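Local coordinates for protein ribonuclease mar1, putative (Trypanosoma cruzi, PDB 1YZV) that is of unknown function but belongs to the isochorismatase family, whose members include hydrolases, and has been named a putative ribonuclease, at residues Arg48-His53 with Arg81-Ala86; Ala22-Asp27 with Val62-Glu67; Cys42-Asn47 with Thr199-Ile204. All blocks are in the same frame, centred on the assembly; numbering follows the deposited sequence.

Interactions 1 and 3 both use helix 39-56, which links the two strands paired in interaction 2. Interaction 2 is a core contact within the sheet: all but one of its residues are buried, and it combines a backbone ladder with apolar side chains on both faces. Interaction 1, still largely buried, sets the later part of that helix against the loop 81-86, mixing proline packing with one histidine-carboxylate bond; its centre lies about 10 Å from that of interaction 2. Interaction 3 is a surface contact, its centre about 15 Å from that of interaction 1, where the C-terminal tail meets the helix through rings and a sulfate is bound. Side chains of the sheet pack against helix 39-56.

Interaction 1 (Arg48-His53 with Arg81-Ala86); sequences RFAGLH and RLPPDA
His-53 and Ala-50, one helical turn apart on helix 39-56, face the loop 81-86. That helix is the connection of a beta-alpha-beta crossover, leaving strand 20-26 and leading into strand 61-68, while the loop leads into the outermost strand 87-91. The contact therefore joins the crossover helix to the approach of the next strand in this parallel alpha/beta fold.

The apolar part centres on Pro-83. Its CD lies 3.9 Å from Ala-50 CB, the same methyl that sits 3.7 Å from the carbonyl oxygen Arg-81 O. One ring atom further, Pro-83 CG approaches His-53 CD2 to 3.5 Å, and Pro-83 CB is almost as near; the proline meets the imidazole at a slant. Tyr-63 of strand 61-68 touches both Ala-50 and Pro-83, so this small apolar patch rests on the sheet.

Backbone bonding shapes the loop. A type I turn runs from Pro-83 to Ala-86, closed by Ala-86 N to Pro-83 O at 3.0 Å, and it carries Asp-85 round to the imidazole.

The polar part is a histidine-carboxylate hydrogen bond. With His-53 CG anti to the backbone N (chi1 161°), the ring reaches across to the turn. His-53 NE2 donates to Asp-85 OD1 at 2.8 Å, nearly straight at 168°, while ND1 is hydrogen-bonded to Ser-61 OG, so bonds at both nitrogens fix the ring's rotation. Asp-85 OD1 lies close to the imidazole plane, and the N-H meets it on its syn side but 27° out of the carboxylate plane.

Interaction 2 (Ala22-Asp27 with Val62-Glu67); sequences AFFCCD and VYIVTE
Phe-24 and Ile-64 lie side by side and point the same way from the sheet; Phe-24 CE1 lies 3.5 Å from Ile-64 CD1, the methyl meeting the ring obliquely. On the same face Ala-22 CB meets Val-62 CG1 at 3.6 Å, and helix 120-133 and Met-96 pack against Phe-24. The other face is carried by Tyr-63: its CD2 is 3.8 Å from Phe-23 CB and its CE1 4.1 Å from Cys-25 CB, so the tyrosine ring spans two residues of the neighbouring strand. The ring's OH is hydrogen-bonded to Ala-46 O of helix 39-56, which lies over this face and brings the ring of Phe-49 to Phe-23.

Between the two layers of side chains runs a parallel ladder. Phe-23 gives its N to Val-62 O and receives Ile-64 N at its O; Cys-25 N is given to Ile-64 O, and Thr-66 N reaches Cys-25 O at 3.2 Å, the longest of these four. The segment axes differ by 18°. These are two adjacent inner strands joined by a beta-alpha-beta crossover in the six-stranded 3-2-1-4-5-6 sheet, and strand 110-118 bonds the far edge of strand 20-26.

At the C-terminal ends the contact turns polar. Asp-27 leaves the strand with left-handed backbone angles, its N only weakly bonded to Thr-66 O. Its OD1 accepts from Thr-66 OG1 at 2.7 Å on the syn side, 31° out of the carboxylate plane. Asp-27 OD2 forms a salt bridge with Lys-91, and Cys-123 touches the same aspartate, a grouping consistent with the Asp-Lys-Cys triad of hydrolases in this family.

Interaction 3 (Cys42-Asn47 with Thr199-Ile204); sequences CVFVAN and THPIRI. With SO4 (sulfate ion), chain B.
The backbone carbon of His-200, not its ring, sits squarely over the ring of Phe-44: His-200 CA is 3.8 Å from the centroid of the Phe-44 ring and 7° off its normal, a CH-pi contact. The two rings meet obliquely, with planes at 41° and Phe-44 CD2 3.5 Å from His-200 CD2, while Phe-44 CE2 lies over the centre of one imidazole face. Ile-204 CG2 approaches the opposite face. A chi1 of 174° swings the Phe-44 ring away from its own backbone N and out to the tail; its CB abuts Pro-201 CD at 3.5 Å and its CE1 approaches Thr-199 O at 3.3 Å. The grip on Phe-44 thus rests on apolar and CH-pi contacts.

Here the C-terminal tail, after helix 189-197, folds back on the early turns of helix 39-56 and brings the chain end to a second subunit, where Ile-204 OXT makes a weak hydrogen bond to Ser-149 of that subunit.

A sulfate, probably from the crystallisation liquor, lies at the imidazole edge. Its O1 accepts from His-200 ND1 at 3.0 Å and, at the same length, from His-200 N; Ile-204 N adds a weak bond to O3.

His-200 NE2 is hydrogen-bonded to Asp-143 OD2, so the ring is held at both nitrogens between a sulfate and a carboxylate. Two such anionic partners, in this crystal, would probably favour its protonated form.

Interaction 1 (Arg48-His53 with Arg81-Ala86)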
ATOM      1  N   ARG A  48      -5.984  -8.176  26.379  1.00 21.98           N
ATOM      2  CA  ARG A  48      -4.683  -8.735  26.105  1.00 23.13           C
ATOM      3  C   ARG A  48      -3.571  -7.788  26.552  1.00 23.72           C
ATOM      4  O   ARG A  48      -2.575  -8.195  27.188  1.00 23.51           O
ATOM      5  CB  ARG A  48      -4.582  -9.022  24.597  1.00 20.72           C
ATOM      6  CG  ARG A  48      -3.208  -9.373  24.138  1.00 22.71           C
ATOM      7  CD  ARG A  48      -3.236  -9.906  22.722  1.00 22.08           C
ATOM      8  NE  ARG A  48      -3.721 -11.276  22.662  1.00 17.62           N
ATOM      9  CZ  ARG A  48      -3.790 -11.989  21.539  1.00 21.29           C
ATOM     10  NH1 ARG A  48      -3.422 -11.443  20.363  1.00 22.94           N
ATOM     11  NH2 ARG A  48      -4.118 -13.275  21.602  1.00 25.32           N
ATOM     12  N   PHE A  49      -3.694  -6.526  26.157  1.00 20.92           N
ATOM     13  CA  PHE A  49      -2.697  -5.514  26.572  1.00 24.07           C
ATOM     14  C   PHE A  49      -2.744  -5.183  28.062  1.00 25.47           C
ATOM     15  O   PHE A  49      -1.708  -4.879  28.668  1.00 24.57           O
ATOM     16  CB  PHE A  49      -2.844  -4.241  25.746  1.00 22.84           C
ATOM     17  CG  PHE A  49      -2.511  -4.420  24.260  1.00 23.80           C
ATOM     18  CD1 PHE A  49      -1.431  -5.166  23.858  1.00 27.22           C
ATOM     19  CD2 PHE A  49      -3.166  -3.650  23.305  1.00 22.89           C
ATOM     20  CE1 PHE A  49      -1.083  -5.261  22.494  1.00 25.26           C
ATOM     21  CE2 PHE A  49      -2.846  -3.738  21.956  1.00 22.12           C
ATOM     22  CZ  PHE A  49      -1.799  -4.541  21.550  1.00 22.27           C
ATOM     23  N   ALA A  50      -3.928  -5.321  28.664  1.00 25.85           N
ATOM     24  CA  ALA A  50      -4.040  -5.200  30.130  1.00 25.79           C
ATOM     25  C   ALA A  50      -3.220  -6.283  30.803  1.00 25.49           C
ATOM     26  O   ALA A  50      -2.451  -5.977  31.708  1.00 24.55           O
ATOM     27  CB  ALA A  50      -5.504  -5.236  30.598  1.00 26.18           C
ATOM     28  N   GLY A  51      -3.334  -7.526  30.325  1.00 24.73           N
ATOM     29  CA  GLY A  51      -2.546  -8.624  30.845  1.00 25.09           C
ATOM     30  C   GLY A  51      -1.052  -8.438  30.609  1.00 25.75           C
ATOM     31  O   GLY A  51      -0.220  -8.690  31.489  1.00 22.81           O
ATOM     32  N   LEU A  52      -0.682  -7.996  29.414  1.00 22.63           N
ATOM     33  CA  LEU A  52       0.711  -7.680  29.150  1.00 24.04           C
ATOM     34  C   LEU A  52       1.288  -6.582  30.083  1.00 21.79           C
ATOM     35  O   LEU A  52       2.363  -6.747  30.685  1.00 24.52           O
ATOM     36  CB  LEU A  52       0.865  -7.282  27.677  1.00 22.76           C
ATOM     37  CG  LEU A  52       2.312  -6.978  27.249  1.00 25.08           C
ATOM     38  CD1 LEU A  52       3.211  -8.179  27.476  1.00 24.55           C
ATOM     39  CD2 LEU A  52       2.331  -6.485  25.813  1.00 28.85           C
ATOM     40  N   HIS A  53       0.597  -5.458  30.153  1.00 24.33           N
ATOM     41  CA  HIS A  53       0.935  -4.339  31.011  1.00 24.56           C
ATOM     42  C   HIS A  53       1.187  -4.805  32.462  1.00 27.22           C
ATOM     43  O   HIS A  53       2.183  -4.423  33.101  1.00 22.31           O
ATOM     44  CB  HIS A  53      -0.211  -3.311  30.987  1.00 24.59           C
ATOM     45  CG  HIS A  53      -0.207  -2.354  32.145  1.00 27.83           C
ATOM     46  ND1 HIS A  53       0.547  -1.193  32.153  1.00 21.35           N
ATOM     47  CD2 HIS A  53      -0.881  -2.377  33.321  1.00 24.11           C
ATOM     48  CE1 HIS A  53       0.270  -0.515  33.249  1.00 27.79           C
ATOM     49  NE2 HIS A  53      -0.554  -1.231  33.996  1.00 25.49           N
ATOM     50  N   ARG A  81     -11.346  -5.598  31.516  1.00 28.99           N
ATOM     51  CA  ARG A  81     -10.860  -5.667  32.883  1.00 32.14           C
ATOM     52  C   ARG A  81      -9.657  -4.773  33.010  1.00 29.88           C
ATOM     53  O   ARG A  81      -8.558  -5.163  32.616  1.00 27.80           O
ATOM     54  CB  ARG A  81     -10.480  -7.113  33.251  1.00 34.96           C
ATOM     55  CG  ARG A  81     -11.675  -8.076  33.210  1.00 40.66           C
ATOM     56  CD  ARG A  81     -11.226  -9.529  33.458  1.00 48.04           C
ATOM     57  NE  ARG A  81     -12.333 -10.481  33.285  1.00 59.15           N
ATOM     58  CZ  ARG A  81     -13.240 -10.792  34.230  1.00 69.34           C
ATOM     59  NH1 ARG A  81     -13.192 -10.235  35.450  1.00 69.24           N
ATOM     60  NH2 ARG A  81     -14.217 -11.666  33.956  1.00 66.38           N
ATOM     61  N   LEU A  82      -9.885  -3.509  33.359  1.00 29.06           N
ATOM     62  CA  LEU A  82      -8.803  -2.557  33.374  1.00 28.47           C
ATOM     63  C   LEU A  82      -7.811  -2.967  34.439  1.00 30.43           C
ATOM     64  O   LEU A  82      -8.213  -3.425  35.519  1.00 27.74           O
ATOM     65  CB  LEU A  82      -9.336  -1.164  33.711  1.00 31.74           C
ATOM     66  CG  LEU A  82     -10.194  -0.546  32.607  1.00 30.01           C
ATOM     67  CD1 LEU A  82     -10.795   0.749  33.118  1.00 34.79           C
ATOM     68  CD2 LEU A  82      -9.353  -0.355  31.355  1.00 29.44           C
ATOM     69  N   PRO A  83      -6.524  -2.739  34.195  1.00 27.97           N
ATOM     70  CA  PRO A  83      -5.596  -2.929  35.318  1.00 30.88           C
ATOM     71  C   PRO A  83      -5.917  -1.984  36.473  1.00 28.17           C
ATOM     72  O   PRO A  83      -6.436  -0.878  36.219  1.00 28.55           O
ATOM     73  CB  PRO A  83      -4.226  -2.571  34.720  1.00 30.34           C
ATOM     74  CG  PRO A  83      -4.424  -2.368  33.302  1.00 29.38           C
ATOM     75  CD  PRO A  83      -5.856  -2.231  32.996  1.00 29.61           C
ATOM     76  N   PRO A  84      -5.525  -2.354  37.713  1.00 32.63           N
ATOM     77  CA  PRO A  84      -5.888  -1.509  38.861  1.00 33.05           C
ATOM     78  C   PRO A  84      -5.201  -0.149  38.830  1.00 33.29           C
ATOM     79  O   PRO A  84      -5.758   0.800  39.314  1.00 32.18           O
ATOM     80  CB  PRO A  84      -5.461  -2.328  40.083  1.00 35.74           C
ATOM     81  CG  PRO A  84      -4.655  -3.480  39.568  1.00 37.80           C
ATOM     82  CD  PRO A  84      -4.928  -3.650  38.123  1.00 32.89           C
ATOM     83  N   ASP A  85      -4.076  -0.047  38.123  1.00 30.10           N
ATOM     84  CA  ASP A  85      -3.370   1.212  37.968  1.00 31.62           C
ATOM     85  C   ASP A  85      -3.593   1.930  36.624  1.00 30.20           C
ATOM     86  O   ASP A  85      -2.835   2.814  36.254  1.00 29.82           O
ATOM     87  CB  ASP A  85      -1.866   1.008  38.258  1.00 31.68           C
ATOM     88  CG  ASP A  85      -1.183   0.040  37.279  1.00 33.71           C
ATOM     89  OD1 ASP A  85      -1.844  -0.554  36.401  1.00 36.74           O
ATOM     90  OD2 ASP A  85       0.041  -0.151  37.409  1.00 39.18           O
ATOM     91  N   ALA A  86      -4.646   1.564  35.898  1.00 30.97           N
ATOM     92  CA  ALA A  86      -5.027   2.283  34.685  1.00 27.96           C
ATOM     93  C   ALA A  86      -5.303   3.739  35.016  1.00 28.84           C
ATOM     94  O   ALA A  86      -5.820   4.032  36.082  1.00 24.93           O
ATOM     95  CB  ALA A  86      -6.292   1.669  34.072  1.00 27.51           C
TER

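Interaction 2 (Ala22-Asp27 with Val62-Glu67)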
ATOM      1  N   ALA A  22       3.653   3.028  26.570  1.00 23.28           N
ATOM      2  CA  ALA A  22       2.285   3.411  27.005  1.00 23.26           C
ATOM      3  C   ALA A  22       1.292   2.675  26.131  1.00 23.87           C
ATOM      4  O   ALA A  22       1.439   2.605  24.907  1.00 22.98           O
ATOM      5  CB  ALA A  22       2.063   4.917  26.882  1.00 26.26           C
ATOM      6  N   PHE A  23       0.304   2.086  26.781  1.00 25.82           N
ATOM      7  CA  PHE A  23      -0.796   1.461  26.115  1.00 24.72           C
ATOM      8  C   PHE A  23      -1.955   2.462  26.139  1.00 25.15           C
ATOM      9  O   PHE A  23      -2.498   2.791  27.201  1.00 26.46           O
ATOM     10  CB  PHE A  23      -1.143   0.134  26.808  1.00 23.94           C
ATOM     11  CG  PHE A  23      -0.102  -0.929  26.617  1.00 22.06           C
ATOM     12  CD1 PHE A  23      -0.131  -1.767  25.502  1.00 20.63           C
ATOM     13  CD2 PHE A  23       0.906  -1.096  27.545  1.00 23.62           C
ATOM     14  CE1 PHE A  23       0.868  -2.671  25.289  1.00 20.91           C
ATOM     15  CE2 PHE A  23       1.974  -1.939  27.271  1.00 24.31           C
ATOM     16  CZ  PHE A  23       1.930  -2.763  26.186  1.00 23.29           C
ATOM     17  N   PHE A  24      -2.297   2.962  24.957  1.00 25.00           N
ATOM     18  CA  PHE A  24      -3.401   3.919  24.778  1.00 23.67           C
ATOM     19  C   PHE A  24      -4.661   3.229  24.276  1.00 27.43           C
ATOM     20  O   PHE A  24      -4.767   2.888  23.098  1.00 22.97           O
ATOM     21  CB  PHE A  24      -3.034   4.994  23.782  1.00 23.80           C
ATOM     22  CG  PHE A  24      -2.230   6.147  24.352  1.00 21.57           C
ATOM     23  CD1 PHE A  24      -1.416   5.997  25.455  1.00 24.13           C
ATOM     24  CD2 PHE A  24      -2.305   7.403  23.763  1.00 30.19           C
ATOM     25  CE1 PHE A  24      -0.753   7.082  25.994  1.00 26.95           C
ATOM     26  CE2 PHE A  24      -1.628   8.484  24.277  1.00 26.91           C
ATOM     27  CZ  PHE A  24      -0.824   8.320  25.384  1.00 30.68           C
ATOM     28  N   CYS A  25      -5.619   3.103  25.189  1.00 24.92           N
ATOM     29  CA  CYS A  25      -6.922   2.497  24.964  1.00 25.92           C
ATOM     30  C   CYS A  25      -7.956   3.613  24.690  1.00 24.54           C
ATOM     31  O   CYS A  25      -8.411   4.308  25.587  1.00 26.86           O
ATOM     32  CB  CYS A  25      -7.299   1.711  26.212  1.00 28.56           C
ATOM     33  SG  CYS A  25      -8.888   0.865  26.165  1.00 34.20           S
ATOM     34  N   CYS A  26      -8.236   3.814  23.425  1.00 26.21           N
ATOM     35  CA  CYS A  26      -9.024   4.937  22.929  1.00 26.99           C
ATOM     36  C   CYS A  26     -10.518   4.639  22.913  1.00 23.35           C
ATOM     37  O   CYS A  26     -10.996   3.936  22.031  1.00 23.76           O
ATOM     38  CB  CYS A  26      -8.580   5.261  21.507  1.00 26.17           C
ATOM     39  SG  CYS A  26      -8.871   6.873  20.969  1.00 36.53           S
ATOM     40  N   ASP A  27     -11.235   5.147  23.908  1.00 25.43           N
ATOM     41  CA  ASP A  27     -12.705   5.322  23.810  1.00 24.00           C
ATOM     42  C   ASP A  27     -13.507   4.039  23.446  1.00 24.94           C
ATOM     43  O   ASP A  27     -14.453   4.078  22.648  1.00 23.09           O
ATOM     44  CB  ASP A  27     -13.006   6.425  22.773  1.00 23.84           C
ATOM     45  CG  ASP A  27     -12.392   7.781  23.121  1.00 27.49           C
ATOM     46  OD1 ASP A  27     -11.697   7.932  24.173  1.00 24.56           O
ATOM     47  OD2 ASP A  27     -12.416   8.654  22.197  1.00 29.02           O
ATOM     48  N   VAL A  62       2.737   1.758  31.150  1.00 23.70           N
ATOM     49  CA  VAL A  62       1.662   2.590  31.650  1.00 23.84           C
ATOM     50  C   VAL A  62       0.432   2.375  30.771  1.00 24.69           C
ATOM     51  O   VAL A  62       0.557   2.146  29.573  1.00 23.14           O
ATOM     52  CB  VAL A  62       2.071   4.090  31.737  1.00 25.80           C
ATOM     53  CG1 VAL A  62       2.447   4.638  30.405  1.00 31.54           C
ATOM     54  CG2 VAL A  62       0.963   4.938  32.407  1.00 29.27           C
ATOM     55  N   TYR A  63      -0.736   2.271  31.404  1.00 23.26           N
ATOM     56  CA  TYR A  63      -2.000   1.970  30.704  1.00 23.63           C
ATOM     57  C   TYR A  63      -2.937   3.170  30.871  1.00 25.42           C
ATOM     58  O   TYR A  63      -3.423   3.446  31.988  1.00 26.15           O
ATOM     59  CB  TYR A  63      -2.616   0.688  31.306  1.00 20.75           C
ATOM     60  CG  TYR A  63      -3.624  -0.041  30.454  1.00 21.35           C
ATOM     61  CD1 TYR A  63      -4.951   0.414  30.350  1.00 22.00           C
ATOM     62  CD2 TYR A  63      -3.267  -1.171  29.729  1.00 20.85           C
ATOM     63  CE1 TYR A  63      -5.871  -0.217  29.543  1.00 22.84           C
ATOM     64  CE2 TYR A  63      -4.217  -1.835  28.932  1.00 19.44           C
ATOM     65  CZ  TYR A  63      -5.526  -1.359  28.878  1.00 23.20           C
ATOM     66  OH  TYR A  63      -6.461  -2.005  28.102  1.00 22.75           O
ATOM     67  N   ILE A  64      -3.214   3.822  29.744  1.00 24.27           N
ATOM     68  CA  ILE A  64      -3.977   5.045  29.647  1.00 25.32           C
ATOM     69  C   ILE A  64      -5.262   4.835  28.866  1.00 25.36           C
ATOM     70  O   ILE A  64      -5.254   4.305  27.744  1.00 24.04           O
ATOM     71  CB  ILE A  64      -3.111   6.162  28.962  1.00 21.04           C
ATOM     72  CG1 ILE A  64      -1.809   6.261  29.745  1.00 25.73           C
ATOM     73  CG2 ILE A  64      -3.912   7.463  28.824  1.00 25.67           C
ATOM     74  CD1 ILE A  64      -0.994   7.398  29.462  1.00 37.67           C
ATOM     75  N   VAL A  65      -6.376   5.163  29.518  1.00 25.14           N
ATOM     76  CA  VAL A  65      -7.714   5.028  28.949  1.00 26.56           C
ATOM     77  C   VAL A  65      -8.350   6.416  28.835  1.00 25.80           C
ATOM     78  O   VAL A  65      -8.305   7.233  29.783  1.00 23.91           O
ATOM     79  CB  VAL A  65      -8.609   4.152  29.841  1.00 29.95           C
ATOM     80  CG1 VAL A  65      -9.935   3.890  29.170  1.00 31.32           C
ATOM     81  CG2 VAL A  65      -7.884   2.831  30.202  1.00 31.36           C
ATOM     82  N   THR A  66      -8.933   6.696  27.676  1.00 24.97           N
ATOM     83  CA  THR A  66      -9.784   7.872  27.547  1.00 24.84           C
ATOM     84  C   THR A  66     -11.224   7.461  27.264  1.00 23.45           C
ATOM     85  O   THR A  66     -11.508   6.353  26.808  1.00 25.02           O
ATOM     86  CB  THR A  66      -9.304   8.822  26.447  1.00 25.74           C
ATOM     87  OG1 THR A  66      -9.216   8.112  25.191  1.00 25.57           O
ATOM     88  CG2 THR A  66      -7.971   9.419  26.841  1.00 26.62           C
ATOM     89  N   GLU A  67     -12.133   8.336  27.662  1.00 20.80           N
ATOM     90  CA  GLU A  67     -13.537   8.193  27.363  1.00 24.61           C
ATOM     91  C   GLU A  67     -13.997   9.491  26.780  1.00 23.21           C
ATOM     92  O   GLU A  67     -13.826  10.563  27.396  1.00 23.50           O
ATOM     93  CB  GLU A  67     -14.286   7.848  28.636  1.00 23.10           C
ATOM     94  CG  GLU A  67     -13.814   6.532  29.274  1.00 26.34           C
ATOM     95  CD  GLU A  67     -14.484   6.172  30.601  1.00 27.96           C
ATOM     96  OE1 GLU A  67     -14.974   7.082  31.283  1.00 28.61           O
ATOM     97  OE2 GLU A  67     -14.403   4.970  31.019  1.00 28.36           O
TER

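Interaction 3 (Cys42-Asn47 with Thr199-Ile204)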
ATOM      1  N   CYS A  42     -11.974  -5.508  19.877  1.00 21.17           N
ATOM      2  CA  CYS A  42     -11.341  -4.333  20.426  1.00 22.27           C
ATOM      3  C   CYS A  42     -11.299  -4.444  21.957  1.00 21.76           C
ATOM      4  O   CYS A  42     -10.267  -4.191  22.572  1.00 22.02           O
ATOM      5  CB  CYS A  42     -12.083  -3.065  19.950  1.00 24.17           C
ATOM      6  SG  CYS A  42     -12.017  -2.881  18.165  1.00 23.02           S
ATOM      7  N   VAL A  43     -12.364  -5.004  22.527  1.00 21.24           N
ATOM      8  CA  VAL A  43     -12.370  -5.400  23.923  1.00 22.46           C
ATOM      9  C   VAL A  43     -11.316  -6.479  24.220  1.00 21.45           C
ATOM     10  O   VAL A  43     -10.574  -6.345  25.206  1.00 20.44           O
ATOM     11  CB  VAL A  43     -13.770  -5.855  24.358  1.00 22.49           C
ATOM     12  CG1 VAL A  43     -13.713  -6.618  25.682  1.00 25.93           C
ATOM     13  CG2 VAL A  43     -14.665  -4.642  24.452  1.00 24.42           C
ATOM     14  N   PHE A  44     -11.289  -7.547  23.405  1.00 22.27           N
ATOM     15  CA  PHE A  44     -10.286  -8.621  23.507  1.00 22.26           C
ATOM     16  C   PHE A  44      -8.845  -8.108  23.507  1.00 20.97           C
ATOM     17  O   PHE A  44      -8.026  -8.556  24.342  1.00 20.34           O
ATOM     18  CB  PHE A  44     -10.499  -9.683  22.377  1.00 21.89           C
ATOM     19  CG  PHE A  44      -9.430 -10.760  22.307  1.00 21.97           C
ATOM     20  CD1 PHE A  44      -9.528 -11.921  23.032  1.00 29.08           C
ATOM     21  CD2 PHE A  44      -8.348 -10.626  21.465  1.00 23.06           C
ATOM     22  CE1 PHE A  44      -8.557 -12.904  22.906  1.00 21.79           C
ATOM     23  CE2 PHE A  44      -7.425 -11.614  21.308  1.00 22.32           C
ATOM     24  CZ  PHE A  44      -7.488 -12.722  22.034  1.00 20.90           C
ATOM     25  N   VAL A  45      -8.551  -7.166  22.594  1.00 22.15           N
ATOM     26  CA  VAL A  45      -7.238  -6.556  22.495  1.00 21.23           C
ATOM     27  C   VAL A  45      -6.942  -5.688  23.738  1.00 21.22           C
ATOM     28  O   VAL A  45      -5.814  -5.698  24.267  1.00 20.20           O
ATOM     29  CB  VAL A  45      -7.038  -5.755  21.167  1.00 18.58           C
ATOM     30  CG1 VAL A  45      -5.799  -4.903  21.208  1.00 21.58           C
ATOM     31  CG2 VAL A  45      -6.964  -6.690  19.997  1.00 23.57           C
ATOM     32  N   ALA A  46      -7.949  -4.976  24.232  1.00 21.54           N
ATOM     33  CA  ALA A  46      -7.797  -4.190  25.466  1.00 22.54           C
ATOM     34  C   ALA A  46      -7.393  -5.073  26.666  1.00 22.81           C
ATOM     35  O   ALA A  46      -6.470  -4.733  27.432  1.00 24.59           O
ATOM     36  CB  ALA A  46      -9.068  -3.399  25.774  1.00 23.69           C
ATOM     37  N   ASN A  47      -8.038  -6.230  26.760  1.00 22.69           N
ATOM     38  CA  ASN A  47      -7.733  -7.241  27.765  1.00 21.84           C
ATOM     39  C   ASN A  47      -6.380  -7.935  27.620  1.00 23.53           C
ATOM     40  O   ASN A  47      -5.660  -8.152  28.598  1.00 22.70           O
ATOM     41  CB  ASN A  47      -8.856  -8.269  27.821  1.00 25.84           C
ATOM     42  CG  ASN A  47     -10.085  -7.744  28.534  1.00 23.73           C
ATOM     43  OD1 ASN A  47      -9.973  -6.874  29.402  1.00 26.88           O
ATOM     44  ND2 ASN A  47     -11.280  -8.191  28.097  1.00 23.06           N
ATOM     45  N   THR A 199      -8.104 -16.851  21.945  1.00 25.44           N
ATOM     46  CA  THR A 199      -8.522 -16.663  20.544  1.00 27.28           C
ATOM     47  C   THR A 199      -9.427 -15.444  20.414  1.00 26.64           C
ATOM     48  O   THR A 199     -10.278 -15.202  21.275  1.00 26.71           O
ATOM     49  CB  THR A 199      -9.247 -17.972  20.043  1.00 30.39           C
ATOM     50  OG1 THR A 199     -10.218 -18.325  21.004  1.00 42.88           O
ATOM     51  CG2 THR A 199      -8.297 -19.129  20.005  1.00 29.37           C
ATOM     52  N   HIS A 200      -9.262 -14.649  19.355  1.00 22.85           N
ATOM     53  CA  HIS A 200     -10.118 -13.464  19.179  1.00 23.28           C
ATOM     54  C   HIS A 200     -11.551 -13.957  19.115  1.00 22.89           C
ATOM     55  O   HIS A 200     -11.822 -14.935  18.429  1.00 21.27           O
ATOM     56  CB  HIS A 200      -9.819 -12.726  17.866  1.00 21.43           C
ATOM     57  CG  HIS A 200      -8.516 -11.998  17.842  1.00 24.06           C
ATOM     58  ND1 HIS A 200      -7.298 -12.644  17.720  1.00 25.35           N
ATOM     59  CD2 HIS A 200      -8.234 -10.671  17.918  1.00 27.55           C
ATOM     60  CE1 HIS A 200      -6.330 -11.743  17.696  1.00 25.45           C
ATOM     61  NE2 HIS A 200      -6.871 -10.540  17.780  1.00 24.42           N
ATOM     62  N   PRO A 201     -12.497 -13.190  19.656  1.00 27.04           N
ATOM     63  CA  PRO A 201     -13.892 -13.619  19.475  1.00 25.53           C
ATOM     64  C   PRO A 201     -14.375 -13.633  18.032  1.00 26.88           C
ATOM     65  O   PRO A 201     -15.318 -14.352  17.710  1.00 24.36           O
ATOM     66  CB  PRO A 201     -14.698 -12.579  20.261  1.00 27.03           C
ATOM     67  CG  PRO A 201     -13.786 -11.617  20.790  1.00 27.64           C
ATOM     68  CD  PRO A 201     -12.375 -12.060  20.588  1.00 26.10           C
ATOM     69  N   ILE A 202     -13.860 -12.725  17.207  1.00 25.77           N
ATOM     70  CA  ILE A 202     -14.164 -12.731  15.802  1.00 27.22           C
ATOM     71  C   ILE A 202     -12.845 -12.983  15.065  1.00 29.04           C
ATOM     72  O   ILE A 202     -11.876 -12.261  15.258  1.00 23.92           O
ATOM     73  CB  ILE A 202     -14.735 -11.366  15.337  1.00 27.03           C
ATOM     74  CG1 ILE A 202     -15.950 -10.931  16.182  1.00 30.64           C
ATOM     75  CG2 ILE A 202     -15.074 -11.404  13.819  1.00 31.49           C
ATOM     76  CD1 ILE A 202     -16.196  -9.409  16.104  1.00 33.43           C
ATOM     77  N   ARG A 203     -12.787 -14.129  14.419  1.00 31.66           N
ATOM     78  CA  ARG A 203     -11.772 -14.495  13.429  1.00 40.32           C
ATOM     79  C   ARG A 203     -10.974 -13.398  12.809  1.00 40.42           C
ATOM     80  O   ARG A 203     -11.564 -12.621  12.070  1.00 42.30           O
ATOM     81  CB  ARG A 203     -12.550 -15.090  12.261  1.00 46.51           C
ATOM     82  CG  ARG A 203     -11.737 -15.494  11.085  1.00 56.36           C
ATOM     83  CD  ARG A 203     -11.547 -14.452   9.969  1.00 67.63           C
ATOM     84  NE  ARG A 203     -10.686 -14.950   8.887  1.00 66.43           N
ATOM     85  CZ  ARG A 203     -10.444 -14.271   7.774  1.00 68.78           C
ATOM     86  NH1 ARG A 203     -10.983 -13.067   7.581  1.00 75.17           N
ATOM     87  NH2 ARG A 203      -9.655 -14.790   6.847  1.00 74.05           N
ATOM     88  N   ILE A 204      -9.639 -13.389  12.943  1.00 42.23           N
ATOM     89  CA  ILE A 204      -8.838 -12.421  12.123  1.00 42.28           C
ATOM     90  C   ILE A 204      -8.001 -13.122  10.994  1.00 45.53           C
ATOM     91  O   ILE A 204      -7.734 -12.522   9.965  1.00 49.10           O
ATOM     92  CB  ILE A 204      -7.937 -11.371  12.966  1.00 42.91           C
ATOM     93  CG1 ILE A 204      -6.686 -12.000  13.640  1.00 41.48           C
ATOM     94  CG2 ILE A 204      -8.765 -10.576  13.978  1.00 36.38           C
ATOM     95  CD1 ILE A 204      -5.547 -10.930  13.929  1.00 37.14           C
ATOM     96  OXT ILE A 204      -7.656 -14.309  11.010  1.00 46.48           O
TER
HETATM   97  S   SO4 B 400      -7.131 -16.020  16.279  1.00 43.45           S
HETATM   98  O1  SO4 B 400      -6.995 -15.581  17.700  1.00 35.08           O
HETATM   99  O2  SO4 B 400      -5.859 -15.927  15.514  1.00 47.93           O
HETATM  100  O3  SO4 B 400      -8.100 -15.194  15.496  1.00 41.68           O
HETATM  101  O4  SO4 B 400      -7.634 -17.381  16.259  1.00 41.18           O